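Long-range contacts in N-acetylglucosamine-6-phosphate deacetylase (Thermotoga maritima, PDB 1O12), which probably removes the acetyl group from N-acetylglucosamine 6-phosphate with the help of a divalent metal cation, as other NagA-family hydrolases do: residues A[245-250]-A[315-320]; A[235-240]-A[263-268]. All coordinates share one frame; numbering follows the deposited sequence.

Interaction 1: residues A[245-250]-A[315-320]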
ATOM      1  N   LEU A 245     -14.788   1.636  -3.812  1.00 35.70           N
ATOM      2  CA  LEU A 245     -13.606   0.786  -3.650  1.00 36.27           C
ATOM      3  C   LEU A 245     -14.096  -0.645  -3.833  1.00 36.33           C
ATOM      4  O   LEU A 245     -15.226  -0.982  -3.439  1.00 35.16           O
ATOM      5  CB  LEU A 245     -13.002   0.845  -2.258  1.00 36.24           C
ATOM      6  CG  LEU A 245     -12.366   2.079  -1.665  1.00 37.56           C
ATOM      7  CD1 LEU A 245     -13.442   3.065  -1.287  1.00 35.36           C
ATOM      8  CD2 LEU A 245     -11.583   1.634  -0.412  1.00 37.95           C
ATOM      9  N   SER A 246     -13.270  -1.500  -4.412  1.00 35.14           N
ATOM     10  CA  SER A 246     -13.695  -2.882  -4.550  1.00 34.25           C
ATOM     11  C   SER A 246     -13.370  -3.554  -3.225  1.00 35.27           C
ATOM     12  O   SER A 246     -12.598  -3.025  -2.411  1.00 35.56           O
ATOM     13  CB  SER A 246     -12.929  -3.578  -5.676  1.00 33.65           C
ATOM     14  OG  SER A 246     -11.532  -3.633  -5.411  1.00 32.70           O
ATOM     15  N   ARG A 247     -13.948  -4.724  -3.004  1.00 36.68           N
ATOM     16  CA  ARG A 247     -13.663  -5.454  -1.792  1.00 37.56           C
ATOM     17  C   ARG A 247     -12.120  -5.672  -1.677  1.00 36.32           C
ATOM     18  O   ARG A 247     -11.548  -5.530  -0.603  1.00 34.40           O
ATOM     19  CB  ARG A 247     -14.466  -6.772  -1.794  1.00 40.41           C
ATOM     20  CG  ARG A 247     -13.656  -8.058  -2.011  1.00 47.07           C
ATOM     21  CD  ARG A 247     -13.800  -9.058  -0.844  1.00 49.97           C
ATOM     22  NE  ARG A 247     -15.186  -9.502  -0.671  1.00 53.71           N
ATOM     23  CZ  ARG A 247     -15.632 -10.200   0.379  1.00 55.52           C
ATOM     24  NH1 ARG A 247     -16.921 -10.563   0.447  1.00 53.88           N
ATOM     25  NH2 ARG A 247     -14.796 -10.530   1.368  1.00 54.67           N
ATOM     26  N   GLU A 248     -11.435  -5.976  -2.773  1.00 35.85           N
ATOM     27  CA  GLU A 248      -9.987  -6.158  -2.678  1.00 37.60           C
ATOM     28  C   GLU A 248      -9.259  -4.882  -2.188  1.00 36.78           C
ATOM     29  O   GLU A 248      -8.363  -4.970  -1.358  1.00 34.18           O
ATOM     30  CB  GLU A 248      -9.406  -6.598  -4.019  1.00 40.28           C
ATOM     31  CG  GLU A 248      -9.979  -7.899  -4.517  1.00 45.95           C
ATOM     32  CD  GLU A 248     -11.456  -7.769  -4.920  1.00 50.41           C
ATOM     33  OE1 GLU A 248     -11.794  -6.802  -5.650  1.00 49.96           O
ATOM     34  OE2 GLU A 248     -12.272  -8.646  -4.517  1.00 52.77           O
HETATM   35  N   MSE A 249      -9.641  -3.711  -2.698  1.00 36.42           N
HETATM   36  CA  MSE A 249      -9.027  -2.452  -2.272  1.00 37.54           C
HETATM   37  C   MSE A 249      -9.194  -2.233  -0.772  1.00 36.21           C
HETATM   38  O   MSE A 249      -8.228  -1.923  -0.056  1.00 32.79           O
HETATM   39  CB  MSE A 249      -9.669  -1.266  -2.976  1.00 43.72           C
HETATM   40  CG  MSE A 249      -8.703  -0.403  -3.767  1.00 52.67           C
HETATM   41 SE   MSE A 249      -7.039   0.151  -2.866  1.00 63.79          SE
HETATM   42  CE  MSE A 249      -6.664   1.720  -3.984  1.00 60.43           C
ATOM     43  N   VAL A 250     -10.443  -2.356  -0.323  1.00 33.07           N
ATOM     44  CA  VAL A 250     -10.765  -2.214   1.081  1.00 32.37           C
ATOM     45  C   VAL A 250      -9.878  -3.169   1.872  1.00 32.80           C
ATOM     46  O   VAL A 250      -9.296  -2.794   2.898  1.00 32.68           O
ATOM     47  CB  VAL A 250     -12.253  -2.582   1.376  1.00 31.78           C
ATOM     48  CG1 VAL A 250     -12.503  -2.540   2.875  1.00 27.39           C
ATOM     49  CG2 VAL A 250     -13.180  -1.624   0.656  1.00 30.22           C
ATOM     50  N   ARG A 315     -17.090  -5.139   7.648  1.00 35.72           N
ATOM     51  CA  ARG A 315     -16.869  -6.348   8.405  1.00 35.88           C
ATOM     52  C   ARG A 315     -16.710  -7.566   7.500  1.00 36.90           C
ATOM     53  O   ARG A 315     -15.885  -8.433   7.761  1.00 36.12           O
ATOM     54  CB  ARG A 315     -18.028  -6.597   9.356  1.00 37.15           C
ATOM     55  CG  ARG A 315     -17.806  -7.834  10.202  1.00 38.37           C
ATOM     56  CD  ARG A 315     -19.103  -8.388  10.704  1.00 40.42           C
ATOM     57  NE  ARG A 315     -18.896  -9.134  11.930  1.00 42.75           N
ATOM     58  CZ  ARG A 315     -19.834  -9.840  12.556  1.00 44.69           C
ATOM     59  NH1 ARG A 315     -21.061  -9.896  12.057  1.00 46.44           N
ATOM     60  NH2 ARG A 315     -19.545 -10.483  13.694  1.00 45.20           N
ATOM     61  N   LYS A 316     -17.501  -7.634   6.432  1.00 37.59           N
ATOM     62  CA  LYS A 316     -17.431  -8.773   5.537  1.00 38.78           C
ATOM     63  C   LYS A 316     -16.198  -8.726   4.644  1.00 39.12           C
ATOM     64  O   LYS A 316     -15.561  -9.749   4.401  1.00 38.71           O
ATOM     65  CB  LYS A 316     -18.681  -8.822   4.668  1.00 42.52           C
ATOM     66  CG  LYS A 316     -18.717  -9.969   3.662  1.00 47.13           C
ATOM     67  CD  LYS A 316     -19.736  -9.658   2.572  1.00 51.89           C
ATOM     68  CE  LYS A 316     -21.029  -9.041   3.171  1.00 53.46           C
ATOM     69  NZ  LYS A 316     -21.421  -7.700   2.575  1.00 51.74           N
ATOM     70  N   PHE A 317     -15.871  -7.537   4.147  1.00 37.31           N
ATOM     71  CA  PHE A 317     -14.724  -7.391   3.275  1.00 37.07           C
ATOM     72  C   PHE A 317     -13.419  -7.760   3.966  1.00 37.68           C
ATOM     73  O   PHE A 317     -12.569  -8.434   3.379  1.00 38.77           O
ATOM     74  CB  PHE A 317     -14.631  -5.949   2.757  1.00 36.42           C
ATOM     75  CG  PHE A 317     -15.753  -5.551   1.829  1.00 36.87           C
ATOM     76  CD1 PHE A 317     -15.951  -4.220   1.503  1.00 37.04           C
ATOM     77  CD2 PHE A 317     -16.594  -6.516   1.254  1.00 37.69           C
ATOM     78  CE1 PHE A 317     -16.975  -3.836   0.608  1.00 38.60           C
ATOM     79  CE2 PHE A 317     -17.612  -6.160   0.368  1.00 36.22           C
ATOM     80  CZ  PHE A 317     -17.805  -4.811   0.039  1.00 37.25           C
ATOM     81  N   THR A 318     -13.284  -7.359   5.228  1.00 36.06           N
ATOM     82  CA  THR A 318     -12.052  -7.574   5.959  1.00 35.27           C
ATOM     83  C   THR A 318     -12.000  -8.736   6.932  1.00 35.99           C
ATOM     84  O   THR A 318     -10.928  -9.259   7.210  1.00 36.25           O
ATOM     85  CB  THR A 318     -11.659  -6.303   6.768  1.00 35.85           C
ATOM     86  OG1 THR A 318     -12.495  -6.189   7.932  1.00 35.26           O
ATOM     87  CG2 THR A 318     -11.807  -5.050   5.912  1.00 34.29           C
ATOM     88  N   GLY A 319     -13.140  -9.133   7.473  1.00 35.06           N
ATOM     89  CA  GLY A 319     -13.122 -10.201   8.445  1.00 33.82           C
ATOM     90  C   GLY A 319     -12.583  -9.679   9.766  1.00 33.77           C
ATOM     91  O   GLY A 319     -12.130 -10.464  10.602  1.00 35.67           O
ATOM     92  N   CYS A 320     -12.627  -8.368   9.980  1.00 32.45           N
ATOM     93  CA  CYS A 320     -12.117  -7.799  11.236  1.00 32.69           C
ATOM     94  C   CYS A 320     -13.035  -8.134  12.409  1.00 32.16           C
ATOM     95  O   CYS A 320     -14.130  -8.667  12.233  1.00 35.00           O
ATOM     96  CB  CYS A 320     -12.008  -6.280  11.131  1.00 34.67           C
ATOM     97  SG  CYS A 320     -13.655  -5.516  11.078  1.00 34.51           S
TER

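Interaction 2: residues A[235-240]-A[263-268]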
ATOM      1  N   LYS A 235      -5.492   9.448   9.068  1.00 32.22           N
ATOM      2  CA  LYS A 235      -6.600   8.512   8.938  1.00 32.27           C
ATOM      3  C   LYS A 235      -7.240   8.650   7.550  1.00 31.37           C
ATOM      4  O   LYS A 235      -7.194   9.728   6.951  1.00 31.53           O
ATOM      5  CB  LYS A 235      -7.632   8.751  10.044  1.00 32.48           C
ATOM      6  CG  LYS A 235      -7.052   8.753  11.452  1.00 32.78           C
ATOM      7  CD  LYS A 235      -8.164   8.604  12.486  1.00 35.70           C
ATOM      8  CE  LYS A 235      -7.633   8.648  13.910  1.00 37.51           C
ATOM      9  NZ  LYS A 235      -6.435   7.765  14.077  1.00 41.24           N
ATOM     10  N   LEU A 236      -7.835   7.576   7.041  1.00 28.31           N
ATOM     11  CA  LEU A 236      -8.441   7.629   5.726  1.00 29.37           C
ATOM     12  C   LEU A 236      -9.909   7.310   5.804  1.00 31.17           C
ATOM     13  O   LEU A 236     -10.300   6.320   6.427  1.00 32.82           O
ATOM     14  CB  LEU A 236      -7.787   6.618   4.780  1.00 28.45           C
ATOM     15  CG  LEU A 236      -6.259   6.498   4.745  1.00 28.13           C
ATOM     16  CD1 LEU A 236      -5.840   5.438   3.742  1.00 28.13           C
ATOM     17  CD2 LEU A 236      -5.669   7.850   4.377  1.00 26.83           C
ATOM     18  N   GLU A 237     -10.752   8.132   5.192  1.00 31.46           N
ATOM     19  CA  GLU A 237     -12.144   7.769   5.247  1.00 33.22           C
ATOM     20  C   GLU A 237     -12.415   6.859   4.035  1.00 31.88           C
ATOM     21  O   GLU A 237     -11.851   7.050   2.976  1.00 31.82           O
ATOM     22  CB  GLU A 237     -13.054   9.023   5.339  1.00 34.69           C
ATOM     23  CG  GLU A 237     -13.297   9.825   4.109  1.00 35.62           C
ATOM     24  CD  GLU A 237     -14.190  11.052   4.364  1.00 37.99           C
ATOM     25  OE1 GLU A 237     -14.755  11.560   3.381  1.00 38.63           O
ATOM     26  OE2 GLU A 237     -14.322  11.527   5.522  1.00 38.73           O
ATOM     27  N   LEU A 238     -13.237   5.837   4.226  1.00 31.55           N
ATOM     28  CA  LEU A 238     -13.546   4.892   3.168  1.00 30.88           C
ATOM     29  C   LEU A 238     -15.056   4.693   2.955  1.00 29.98           C
ATOM     30  O   LEU A 238     -15.801   4.514   3.909  1.00 29.18           O
ATOM     31  CB  LEU A 238     -12.952   3.527   3.502  1.00 29.86           C
ATOM     32  CG  LEU A 238     -11.519   3.246   3.930  1.00 31.47           C
ATOM     33  CD1 LEU A 238     -11.382   1.710   4.023  1.00 29.52           C
ATOM     34  CD2 LEU A 238     -10.491   3.829   2.940  1.00 32.08           C
ATOM     35  N   ILE A 239     -15.506   4.710   1.708  1.00 28.86           N
ATOM     36  CA  ILE A 239     -16.919   4.469   1.429  1.00 29.28           C
ATOM     37  C   ILE A 239     -17.061   2.978   1.108  1.00 30.77           C
ATOM     38  O   ILE A 239     -16.693   2.562   0.015  1.00 31.06           O
ATOM     39  CB  ILE A 239     -17.400   5.298   0.222  1.00 27.72           C
ATOM     40  CG1 ILE A 239     -17.275   6.790   0.533  1.00 27.26           C
ATOM     41  CG2 ILE A 239     -18.850   4.922  -0.137  1.00 25.65           C
ATOM     42  CD1 ILE A 239     -17.301   7.670  -0.708  1.00 28.54           C
ATOM     43  N   CYS A 240     -17.585   2.174   2.037  1.00 31.38           N
ATOM     44  CA  CYS A 240     -17.695   0.741   1.796  1.00 34.05           C
ATOM     45  C   CYS A 240     -18.928   0.214   1.114  1.00 34.26           C
ATOM     46  O   CYS A 240     -19.624  -0.634   1.659  1.00 33.63           O
ATOM     47  CB  CYS A 240     -17.512  -0.022   3.082  1.00 35.73           C
ATOM     48  SG  CYS A 240     -15.880   0.176   3.653  1.00 45.57           S
ATOM     49  N   VAL A 263     -11.630   5.537   8.773  1.00 28.22           N
ATOM     50  CA  VAL A 263     -12.831   6.165   9.275  1.00 29.39           C
ATOM     51  C   VAL A 263     -13.988   5.807   8.368  1.00 29.96           C
ATOM     52  O   VAL A 263     -13.991   6.175   7.190  1.00 31.75           O
ATOM     53  CB  VAL A 263     -12.652   7.679   9.323  1.00 29.19           C
ATOM     54  CG1 VAL A 263     -14.006   8.393   9.271  1.00 30.52           C
ATOM     55  CG2 VAL A 263     -11.955   8.040  10.596  1.00 29.83           C
ATOM     56  N   LEU A 264     -14.972   5.080   8.881  1.00 30.05           N
ATOM     57  CA  LEU A 264     -16.102   4.722   8.014  1.00 29.42           C
ATOM     58  C   LEU A 264     -16.898   5.983   7.717  1.00 30.74           C
ATOM     59  O   LEU A 264     -17.017   6.874   8.559  1.00 31.74           O
ATOM     60  CB  LEU A 264     -16.969   3.652   8.669  1.00 27.68           C
ATOM     61  CG  LEU A 264     -16.900   2.276   8.005  1.00 28.60           C
ATOM     62  CD1 LEU A 264     -15.532   2.035   7.431  1.00 27.21           C
ATOM     63  CD2 LEU A 264     -17.267   1.184   8.987  1.00 27.35           C
ATOM     64  N   VAL A 265     -17.452   6.057   6.523  1.00 30.61           N
ATOM     65  CA  VAL A 265     -18.190   7.236   6.103  1.00 31.24           C
ATOM     66  C   VAL A 265     -19.285   6.757   5.130  1.00 34.10           C
ATOM     67  O   VAL A 265     -19.176   5.685   4.529  1.00 36.36           O
ATOM     68  CB  VAL A 265     -17.169   8.213   5.411  1.00 31.23           C
ATOM     69  CG1 VAL A 265     -17.665   8.666   4.101  1.00 26.65           C
ATOM     70  CG2 VAL A 265     -16.828   9.378   6.339  1.00 30.19           C
ATOM     71  N   THR A 266     -20.325   7.549   4.946  1.00 33.69           N
ATOM     72  CA  THR A 266     -21.385   7.145   4.056  1.00 33.92           C
ATOM     73  C   THR A 266     -21.335   7.871   2.700  1.00 35.18           C
ATOM     74  O   THR A 266     -21.470   7.228   1.656  1.00 35.08           O
ATOM     75  CB  THR A 266     -22.752   7.349   4.784  1.00 35.66           C
ATOM     76  OG1 THR A 266     -23.591   6.211   4.569  1.00 34.50           O
ATOM     77  CG2 THR A 266     -23.437   8.615   4.344  1.00 33.32           C
ATOM     78  N   ASP A 267     -21.098   9.189   2.713  1.00 34.67           N
ATOM     79  CA  ASP A 267     -21.047  10.012   1.498  1.00 36.84           C
ATOM     80  C   ASP A 267     -22.382   9.836   0.782  1.00 36.76           C
ATOM     81  O   ASP A 267     -22.494   9.951  -0.434  1.00 37.84           O
ATOM     82  CB  ASP A 267     -19.878   9.586   0.589  1.00 38.22           C
ATOM     83  CG  ASP A 267     -19.606  10.588  -0.583  1.00 42.84           C
ATOM     84  OD1 ASP A 267     -19.566  11.833  -0.382  1.00 43.92           O
ATOM     85  OD2 ASP A 267     -19.399  10.112  -1.725  1.00 44.58           O
ATOM     86  N   SER A 268     -23.393   9.543   1.577  1.00 35.67           N
ATOM     87  CA  SER A 268     -24.741   9.335   1.110  1.00 36.94           C
ATOM     88  C   SER A 268     -25.379  10.628   0.582  1.00 37.99           C
ATOM     89  O   SER A 268     -25.044  11.739   1.015  1.00 37.21           O
ATOM     90  CB  SER A 268     -25.559   8.787   2.284  1.00 38.21           C
ATOM     91  OG  SER A 268     -26.942   8.719   2.036  1.00 39.50           O
TER
HETATM   92  O   HOH W   1     -18.017   3.112   4.556  1.00 25.18           O

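Interaction 1: residues A[245-250]-A[315-320]
R247 and V250 meet F317 where the first turn of helix 247-257 packs against the last turn of helix 307-318, on the outer, helical layer of a TIM-barrel amidohydrolase. The CA atoms of R247 and F317, 5.5 Å apart, are the closest across the segments.

In a CH-pi contact, R247 CB sits over one face of the F317 ring, 3.9 Å from its centroid and 19° off the normal, toward the CD2 rim. Bent at chi2 and chi3, the arginine chain curls past that rim, and its guanidinium, turned 54° from the ring plane, lays one face over F317 CD2. An alanine in place of R247 would keep CB over the ring but would probably leave the CD2 rim of F317 and the K316 methylenes without the cover of the guanidinium.

Among polar groups, R247 NH2 lies 3.2 Å from K316 O, while NH1 touches the lysine chain at CD, 3.6 Å away.

Apolar packing continues at buried V250, whose CG2 meets F317 CD1 at 3.9 Å; F314, also on helix 307-318, touches V250 too. At the N-cap of helix 247-257, S246 OG accepts a weak bond from M249 N and is hydrogen-bonded to R220 O of the second subunit; T318 OG1 forms an ST turn with C320 N. A chi1 of 175° swings V250 CG1 away from the backbone N, 4.0 Å from T318 CG2.

Interaction 2: residues A[235-240]-A[263-268]
L236 O and V263 N open the pairing of strands 235-239 and 262-265 with a 2.8 Å hydrogen bond, nearly straight at the hydrogen (167°), although the donor stands above the carbonyl plane. V263 O is used twice: it accepts from L238 N at 3.1 Å, and E237 CA makes a CA-H...O contact with it. The third bond, from V265 N to L238 O, is weak, being long at 3.5 Å and bent. A water makes up for the widening gap: it donates to L238 O and to V265 O, and accepts from C240 N at 2.7 Å, so polar backbone atoms of both strands are satisfied where direct pairing fades.

The two strands run parallel, with 31° between the axes of the short segments 235-239 and 263-265, and with helix 247-257 between them in sequence they form a beta-alpha-beta unit of the TIM barrel. E237, I239, V263 and V265 share one face of the sheet. There the E237 carboxylate is gripped from outside the pair: OE2 by a salt bridge to R206, OE1 by H61 ND1 and H209 N. As the last bond is to the backbone of H209, a ligand of the iron ion, E237 probably helps to position the metal site from the second shell. V265 CG2 packs 3.4 Å from E237 OE2.

Beyond the strand, D267, the predicted proton donor/acceptor, has OD1 hydrogen-bonded to H63 NE2. A chi1 of -169° turns its carboxylate away from the backbone N, with OD2 near the tip of I239, which crosses the D267 side chain at a slant, CD1 lying 3.5 Å from D267 CB.

In the fold
Followed from the N terminus, the chain reaches strand 235-239 after most of the other barrel strands, passes through the loop holding H244 into helix 247-257, and returns as strand 262-265, where interaction 2 closes a short loop, with 22 residues between its segments. Interaction 1 starts within that loop, at 245-250, and closes only at 315-320, 64 intervening residues later, so the two contacts cross. Interaction 2 joins neighbouring barrel strands near the metal centre; interaction 1 joins helices at the surface. Their centres lie about 13 Å apart, and L245 connects the layers: its CD1 packs 3.5 Å from I239 O, so the loop leading into the helix touches strand 235-239 there.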